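Local coordinates for protein STING-associated CdnE c-di-GMP synthase (Flavobacteriaceae, PDB 6WT8) that probably synthesises, as a bacterial CD-NTase, the cyclic dinucleotide c-di-GMP, a signal for the associated STING protein in CBASS defence, at residues A75-S80 with L107-N112; G152-D157 with T199-K204; Y160-S165 with Y222-G227. All coordinates share one frame; numbering follows the deposited sequence.

Contact 1: A75-S80 with L107-N112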
# COMPACT_ATOMS: atom_id res chain seq x y z
N ALA A 75 -3.72 8.29 -21.15
CA ALA A 75 -3.83 8.37 -22.61
C ALA A 75 -3.28 9.69 -23.14
O ALA A 75 -2.59 9.73 -24.16
CB ALA A 75 -5.29 8.21 -23.05
N HIS A 76 -3.54 10.79 -22.43
CA HIS A 76 -2.99 12.08 -22.86
C HIS A 76 -1.46 12.12 -22.75
O HIS A 76 -0.76 12.60 -23.66
CB HIS A 76 -3.59 13.21 -22.01
CG HIS A 76 -5.04 13.43 -22.28
ND1 HIS A 76 -5.49 13.97 -23.46
CD2 HIS A 76 -6.14 13.16 -21.53
CE1 HIS A 76 -6.82 14.02 -23.45
NE2 HIS A 76 -7.24 13.52 -22.30
N LEU A 77 -0.92 11.64 -21.62
CA LEU A 77 0.52 11.67 -21.45
C LEU A 77 1.19 10.71 -22.43
O LEU A 77 2.28 10.99 -22.92
CB LEU A 77 0.86 11.29 -20.01
CG LEU A 77 0.27 12.15 -18.92
CD1 LEU A 77 0.62 11.54 -17.58
CD2 LEU A 77 1.00 13.52 -19.00
N LYS A 78 0.54 9.58 -22.75
CA LYS A 78 1.13 8.60 -23.67
C LYS A 78 1.16 9.14 -25.09
O LYS A 78 2.16 9.00 -25.79
CB LYS A 78 0.35 7.29 -23.61
CG LYS A 78 0.93 6.24 -24.51
CD LYS A 78 0.19 4.87 -24.33
CE LYS A 78 0.69 4.18 -23.14
NZ LYS A 78 0.36 2.67 -23.29
N LYS A 79 0.08 9.83 -25.50
CA LYS A 79 0.11 10.45 -26.82
C LYS A 79 1.22 11.50 -26.90
O LYS A 79 1.90 11.62 -27.93
CB LYS A 79 -1.26 11.07 -27.11
CG LYS A 79 -1.38 11.49 -28.62
CD LYS A 79 -2.78 12.04 -28.91
CE LYS A 79 -2.95 12.36 -30.41
NZ LYS A 79 -2.02 13.46 -30.76
N SER A 80 1.43 12.27 -25.82
CA SER A 80 2.44 13.33 -25.79
C SER A 80 3.86 12.80 -25.81
O SER A 80 4.70 13.33 -26.56
CB SER A 80 2.18 14.21 -24.55
OG SER A 80 3.28 15.03 -24.26
N LEU A 107 -0.84 7.95 -10.71
CA LEU A 107 -0.24 7.54 -11.97
C LEU A 107 1.26 7.81 -11.91
O LEU A 107 1.69 8.90 -11.51
CB LEU A 107 -0.87 8.34 -13.11
CG LEU A 107 -0.31 8.02 -14.53
CD1 LEU A 107 -1.37 8.32 -15.55
CD2 LEU A 107 0.94 8.89 -14.85
N VAL A 108 2.08 6.81 -12.28
CA VAL A 108 3.53 6.96 -12.28
C VAL A 108 4.00 6.87 -13.71
O VAL A 108 3.71 5.88 -14.41
CB VAL A 108 4.20 5.87 -11.42
CG1 VAL A 108 5.68 6.21 -11.24
CG2 VAL A 108 3.56 5.81 -10.06
N GLN A 109 4.77 7.85 -14.17
CA GLN A 109 5.41 7.77 -15.48
C GLN A 109 6.91 7.71 -15.26
O GLN A 109 7.46 8.49 -14.47
CB GLN A 109 4.97 8.90 -16.39
CG GLN A 109 5.37 10.27 -15.90
CD GLN A 109 4.84 11.37 -16.82
OE1 GLN A 109 4.40 11.13 -17.96
NE2 GLN A 109 4.91 12.59 -16.32
N ILE A 110 7.57 6.70 -15.83
CA ILE A 110 8.94 6.36 -15.49
C ILE A 110 9.75 6.43 -16.77
O ILE A 110 9.48 5.68 -17.72
CB ILE A 110 8.98 4.94 -14.87
CG1 ILE A 110 7.94 4.80 -13.74
CG2 ILE A 110 10.37 4.71 -14.35
CD1 ILE A 110 7.62 3.31 -13.36
N THR A 111 10.78 7.28 -16.80
CA THR A 111 11.61 7.31 -18.00
C THR A 111 12.24 5.94 -18.23
O THR A 111 12.60 5.24 -17.27
CB THR A 111 12.67 8.39 -17.84
OG1 THR A 111 13.42 8.19 -16.62
CG2 THR A 111 12.02 9.75 -17.89
N ASN A 112 12.27 5.49 -19.50
CA ASN A 112 12.59 4.08 -19.74
C ASN A 112 13.77 3.90 -20.70
O ASN A 112 13.97 2.77 -21.17
CB ASN A 112 11.35 3.32 -20.25
CG ASN A 112 10.85 3.85 -21.60
OD1 ASN A 112 11.53 4.66 -22.26
ND2 ASN A 112 9.67 3.41 -22.02

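Contact 2: G152-D157 with T199-K204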
# COMPACT_ATOMS: atom_id res chain seq x y z
N GLY A 152 22.00 10.28 -23.54
CA GLY A 152 21.35 11.53 -23.18
C GLY A 152 21.67 11.97 -21.76
O GLY A 152 22.73 11.66 -21.21
N ASN A 153 20.73 12.71 -21.16
CA ASN A 153 20.91 13.21 -19.80
C ASN A 153 19.69 12.80 -18.98
O ASN A 153 18.60 13.30 -19.22
CB ASN A 153 21.10 14.74 -19.82
CG ASN A 153 21.51 15.31 -18.47
OD1 ASN A 153 20.77 15.21 -17.49
ND2 ASN A 153 22.68 15.97 -18.43
N GLN A 154 19.88 11.89 -18.02
CA GLN A 154 18.78 11.35 -17.21
C GLN A 154 17.99 12.45 -16.51
O GLN A 154 16.75 12.46 -16.54
CB GLN A 154 19.35 10.36 -16.19
CG GLN A 154 18.35 9.90 -15.13
CD GLN A 154 17.35 8.90 -15.67
OE1 GLN A 154 17.57 7.68 -15.58
NE2 GLN A 154 16.23 9.41 -16.24
N ILE A 155 18.68 13.35 -15.80
CA ILE A 155 17.98 14.38 -15.05
C ILE A 155 17.28 15.35 -15.99
O ILE A 155 16.15 15.82 -15.72
CB ILE A 155 18.95 15.12 -14.11
CG1 ILE A 155 19.24 14.25 -12.90
CG2 ILE A 155 18.33 16.44 -13.61
CD1 ILE A 155 17.99 14.11 -11.97
N ASP A 156 17.94 15.70 -17.10
CA ASP A 156 17.32 16.59 -18.07
C ASP A 156 16.07 15.97 -18.66
O ASP A 156 15.09 16.67 -18.92
CB ASP A 156 18.31 16.94 -19.17
CG ASP A 156 19.26 18.06 -18.77
OD1 ASP A 156 18.85 18.90 -17.93
OD2 ASP A 156 20.40 18.09 -19.29
N ASP A 157 16.09 14.65 -18.90
CA ASP A 157 14.88 13.98 -19.40
C ASP A 157 13.75 14.01 -18.39
O ASP A 157 12.60 14.11 -18.77
CB ASP A 157 15.20 12.55 -19.76
CG ASP A 157 15.96 12.44 -21.08
OD1 ASP A 157 16.01 13.43 -21.84
OD2 ASP A 157 16.45 11.32 -21.33
N THR A 199 6.49 11.59 -11.66
CA THR A 199 7.52 11.41 -12.69
C THR A 199 8.76 10.85 -12.01
O THR A 199 9.22 11.42 -11.01
CB THR A 199 7.80 12.72 -13.40
OG1 THR A 199 6.57 13.27 -13.90
CG2 THR A 199 8.83 12.57 -14.52
N ALA A 200 9.30 9.77 -12.55
CA ALA A 200 10.38 9.05 -11.90
C ALA A 200 11.27 8.39 -12.92
O ALA A 200 10.95 8.31 -14.11
CB ALA A 200 9.78 7.99 -10.98
N THR A 201 12.42 7.90 -12.46
CA THR A 201 13.19 6.96 -13.26
C THR A 201 13.27 5.62 -12.51
O THR A 201 12.95 5.54 -11.33
CB THR A 201 14.58 7.54 -13.54
OG1 THR A 201 15.27 6.71 -14.49
CG2 THR A 201 15.40 7.64 -12.27
N TYR A 202 13.68 4.57 -13.21
CA TYR A 202 13.83 3.28 -12.53
C TYR A 202 15.12 3.19 -11.74
O TYR A 202 16.14 3.79 -12.07
CB TYR A 202 13.85 2.12 -13.54
CG TYR A 202 12.55 1.79 -14.17
CD1 TYR A 202 11.51 1.34 -13.40
CD2 TYR A 202 12.39 1.95 -15.56
CE1 TYR A 202 10.27 0.97 -13.98
CE2 TYR A 202 11.17 1.62 -16.15
CZ TYR A 202 10.13 1.13 -15.37
OH TYR A 202 8.89 0.77 -15.91
N TYR A 203 15.08 2.30 -10.75
CA TYR A 203 16.27 1.85 -10.06
C TYR A 203 16.26 0.34 -10.03
O TYR A 203 15.29 -0.28 -9.53
CB TYR A 203 16.33 2.41 -8.63
CG TYR A 203 17.54 1.92 -7.87
CD1 TYR A 203 18.74 2.59 -7.97
CD2 TYR A 203 17.46 0.80 -7.06
CE1 TYR A 203 19.88 2.16 -7.27
CE2 TYR A 203 18.58 0.33 -6.36
CZ TYR A 203 19.78 1.04 -6.46
OH TYR A 203 20.92 0.62 -5.78
N LYS A 204 17.34 -0.25 -10.54
CA LYS A 204 17.49 -1.72 -10.57
C LYS A 204 18.35 -2.19 -9.40
O LYS A 204 19.56 -1.95 -9.36
CB LYS A 204 18.11 -2.16 -11.89
CG LYS A 204 17.23 -1.84 -13.08
CD LYS A 204 17.89 -2.25 -14.43
CE LYS A 204 17.07 -1.62 -15.57
NZ LYS A 204 17.77 -1.62 -16.91

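Contact 3: Y160-S165 with Y222-G227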
# COMPACT_ATOMS: atom_id res chain seq x y z
N TYR A 160 12.35 17.49 -18.42
CA TYR A 160 11.58 17.62 -19.65
C TYR A 160 10.22 16.95 -19.54
O TYR A 160 9.20 17.55 -19.91
CB TYR A 160 12.41 17.00 -20.78
CG TYR A 160 11.70 16.89 -22.08
CD1 TYR A 160 11.25 18.02 -22.76
CD2 TYR A 160 11.50 15.64 -22.65
CE1 TYR A 160 10.60 17.89 -23.96
CE2 TYR A 160 10.87 15.50 -23.85
CZ TYR A 160 10.42 16.61 -24.51
OH TYR A 160 9.79 16.46 -25.72
N VAL A 161 10.20 15.69 -19.08
CA VAL A 161 8.92 14.99 -18.97
C VAL A 161 8.01 15.69 -17.97
O VAL A 161 6.81 15.88 -18.22
CB VAL A 161 9.16 13.52 -18.60
CG1 VAL A 161 7.86 12.85 -18.18
CG2 VAL A 161 9.74 12.78 -19.81
N ARG A 162 8.56 16.15 -16.83
CA ARG A 162 7.73 16.90 -15.89
C ARG A 162 7.11 18.15 -16.52
O ARG A 162 5.91 18.39 -16.37
CB ARG A 162 8.55 17.27 -14.66
CG ARG A 162 7.88 18.32 -13.69
CD ARG A 162 6.63 17.76 -13.03
NE ARG A 162 5.88 18.85 -12.36
CZ ARG A 162 5.60 18.94 -11.06
NH1 ARG A 162 5.97 17.98 -10.22
NH2 ARG A 162 4.90 19.97 -10.63
N LEU A 163 7.92 18.95 -17.20
CA LEU A 163 7.39 20.21 -17.75
C LEU A 163 6.46 19.95 -18.93
O LEU A 163 5.42 20.63 -19.08
CB LEU A 163 8.54 21.16 -18.16
CG LEU A 163 9.41 21.60 -16.96
CD1 LEU A 163 10.56 22.46 -17.46
CD2 LEU A 163 8.58 22.40 -15.98
N LYS A 164 6.81 18.97 -19.77
CA LYS A 164 5.93 18.63 -20.88
C LYS A 164 4.58 18.14 -20.38
O LYS A 164 3.53 18.50 -20.94
CB LYS A 164 6.62 17.59 -21.75
CG LYS A 164 5.92 17.25 -23.05
CD LYS A 164 6.93 16.40 -23.82
CE LYS A 164 6.53 16.17 -25.27
NZ LYS A 164 6.67 17.43 -26.06
N SER A 165 4.60 17.37 -19.30
CA SER A 165 3.34 16.92 -18.70
C SER A 165 2.52 18.06 -18.14
O SER A 165 1.28 18.06 -18.26
CB SER A 165 3.68 15.92 -17.56
OG SER A 165 4.30 14.77 -18.09
N TYR A 222 11.26 12.21 -9.35
CA TYR A 222 11.84 13.52 -9.64
C TYR A 222 11.17 14.65 -8.84
O TYR A 222 9.94 14.77 -8.86
CB TYR A 222 11.70 13.81 -11.13
CG TYR A 222 12.31 15.16 -11.52
CD1 TYR A 222 13.66 15.37 -11.43
CD2 TYR A 222 11.51 16.20 -11.93
CE1 TYR A 222 14.25 16.60 -11.78
CE2 TYR A 222 12.07 17.43 -12.29
CZ TYR A 222 13.44 17.62 -12.18
OH TYR A 222 14.00 18.84 -12.55
N ASN A 223 11.96 15.45 -8.15
CA ASN A 223 11.50 16.61 -7.41
C ASN A 223 11.75 17.86 -8.24
O ASN A 223 12.90 18.18 -8.55
CB ASN A 223 12.25 16.70 -6.09
CG ASN A 223 11.78 17.89 -5.23
OD1 ASN A 223 11.71 19.01 -5.70
ND2 ASN A 223 11.42 17.61 -3.98
N LYS A 224 10.68 18.56 -8.62
CA LYS A 224 10.81 19.69 -9.55
C LYS A 224 11.52 20.88 -8.92
O LYS A 224 12.23 21.61 -9.61
CB LYS A 224 9.41 20.12 -9.99
CG LYS A 224 9.35 21.36 -10.84
CD LYS A 224 7.93 21.76 -11.12
CE LYS A 224 7.86 22.98 -12.05
NZ LYS A 224 6.46 23.48 -11.95
N LYS A 225 11.36 21.05 -7.62
CA LYS A 225 11.92 22.20 -6.92
C LYS A 225 13.42 22.04 -6.74
O LYS A 225 14.18 22.98 -6.98
CB LYS A 225 11.23 22.38 -5.56
CG LYS A 225 11.29 23.81 -5.04
CD LYS A 225 10.79 23.95 -3.59
CE LYS A 225 9.34 23.47 -3.40
NZ LYS A 225 8.30 24.17 -4.23
N THR A 226 13.87 20.87 -6.28
CA THR A 226 15.30 20.65 -6.07
C THR A 226 16.02 20.25 -7.35
O THR A 226 17.24 20.41 -7.43
CB THR A 226 15.51 19.56 -5.03
OG1 THR A 226 15.09 18.31 -5.56
CG2 THR A 226 14.67 19.82 -3.78
N GLY A 227 15.30 19.71 -8.34
CA GLY A 227 15.98 19.23 -9.52
C GLY A 227 16.69 17.91 -9.31
O GLY A 227 17.53 17.56 -10.13
O HOH W 1 8.22 16.37 -10.40

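Contact 1: A75-S80 with L107-N112
L77 on helix 60-81 faces L107 and Q109 on strand 106-112. The apolar part of the contact is methyl against methyl. L77 and L107 reach toward each other tip to tip, with L77 CD1 lying 3.8 Å from L107 CD2. With chi1 at 179°, L107 turns CG away from its own N, and the CD2 branch reaches L77.

The second part sets an apolar branch beside a polar atom. L77 CD1 is 3.8 Å from Q109 OE1, and the two side chains cross at about a right angle. This is van der Waals contact. The oxygen accepts a hydrogen bond from H81 NE2, just past the segment on the same helix. At the other end of the amide, Q109 NE2 donates to S165 OG and T199 OG1. Bonds on both amide atoms should fix the rotation of this buried group. L77 then lies against an amide whose polar needs are met by other partners.

V197 of strand 192-204 and F87 of strand 85-90 also touch L77 and Q109. Helix 154-172 lies alongside, with S165 against L77 and V161 against Q109. The contact thus joins helix 60-81 to the sheet where three strands and a second helix come together.

Contact 2: G152-D157 with T199-K204
Q154 reaches T201 through one extended torsion and one bend. Its CG stands opposite the backbone N (chi1 170°), which sends the chain toward strand 192-204. A turn at chi2 (75°) then brings the amide over the threonine. T201 offers its hydroxyl rather than its methyl, because OG1 holds the position anti to its own backbone N.

One hydrogen bond joins the segments. T201 OG1 donates to Q154 OE1 at 2.7 Å. The bond is short, but the hydroxyl comes from above the carbonyl plane (C=O...donor angle 103°) and not along a lone pair. The other amide atom does not add to it. Q154 NE2 lies 3.4 Å from T201 OG1, but the angle is poor. The nitrogen donates instead to T111 OG1 on the neighbouring strand 106-112. The amide therefore spans two strands, one through each polar atom. A weak hydrogen bond also links T111 OG1 and T201 OG1. T201 CB lies 3.6 Å from Q154 OE1, beside the bond. A leucine at Q154 would probably leave the T201 hydroxyl without this acceptor and T111 OG1 without its amide donor.

The helix start is held by its own cap. N153 is the N-cap residue, and its OD1 accepts from D156 N at 2.9 Å. This fixes the first turn, from which Q154 projects.

T201 also touches L158, one turn further along the helix. The arrangement is a capped helix N terminus laid on a sheet, and it fits the core of a nucleotidyltransferase fold like that of DNA polymerase beta, as expected for a CD-NTase.

Contact 3: Y160-S165 with Y222-G227
R162 on helix 154-172 and K224 in the loop after strand 218-221 are the residues whose CA atoms come nearest, 7.6 Å apart. Their side chains cross at about a right angle. The extended K224 chain passes over one face of the R162 guanidinium. K224 CD sits 3.4 Å above the plane, toward its rim, and is 3.6 Å from R162 NH2. The arginine chain bends at chi2 (66°) to present this face.

The two charged ends are also near, with R162 NH2 4.1 Å from K224 NZ. E166 OE2 forms salt bridges with R162 NE and K224 NZ, and probably offsets much of the repulsion. R162 NH2 also donates to K180 O, and K224 NZ to I178 O. A water joins R162 NH1 to the Y222 carbonyl oxygen. Apolar atoms complete the contact. L163 CD2 meets K224 CE at 4.0 Å, and R162 CB approaches Y222 CD2 obliquely at 4.2 Å.

The loop has its own order. N223 OD1 accepts from T226 N at 2.9 Å. This is an Asx motif, an asparagine side chain bracing the turn that follows strand 218-221. G227 N bonds back to N223 O and closes the same turn.

From the N terminus, contact 1 comes first. It closes the chain from helix 60-81 through strand 85-90 to strand 106-112, before the other two open. Contacts 2 and 3 cross. Both use helix 154-172, contact 2 at its N-terminal start (152-157) and contact 3 further on (160-165). Their second halves follow in the same order at 199-204 and 222-227. Backbone pairs in and beside the sheet link the three. T111 N and A200 O, 2.9 Å apart, join contacts 1 and 2 across parallel strands. T199 O and Y222 N, 2.7 Å apart, join contacts 2 and 3. Together they tie helices 60-81 and 154-172 to the sheet and to the loop after strand 218-221.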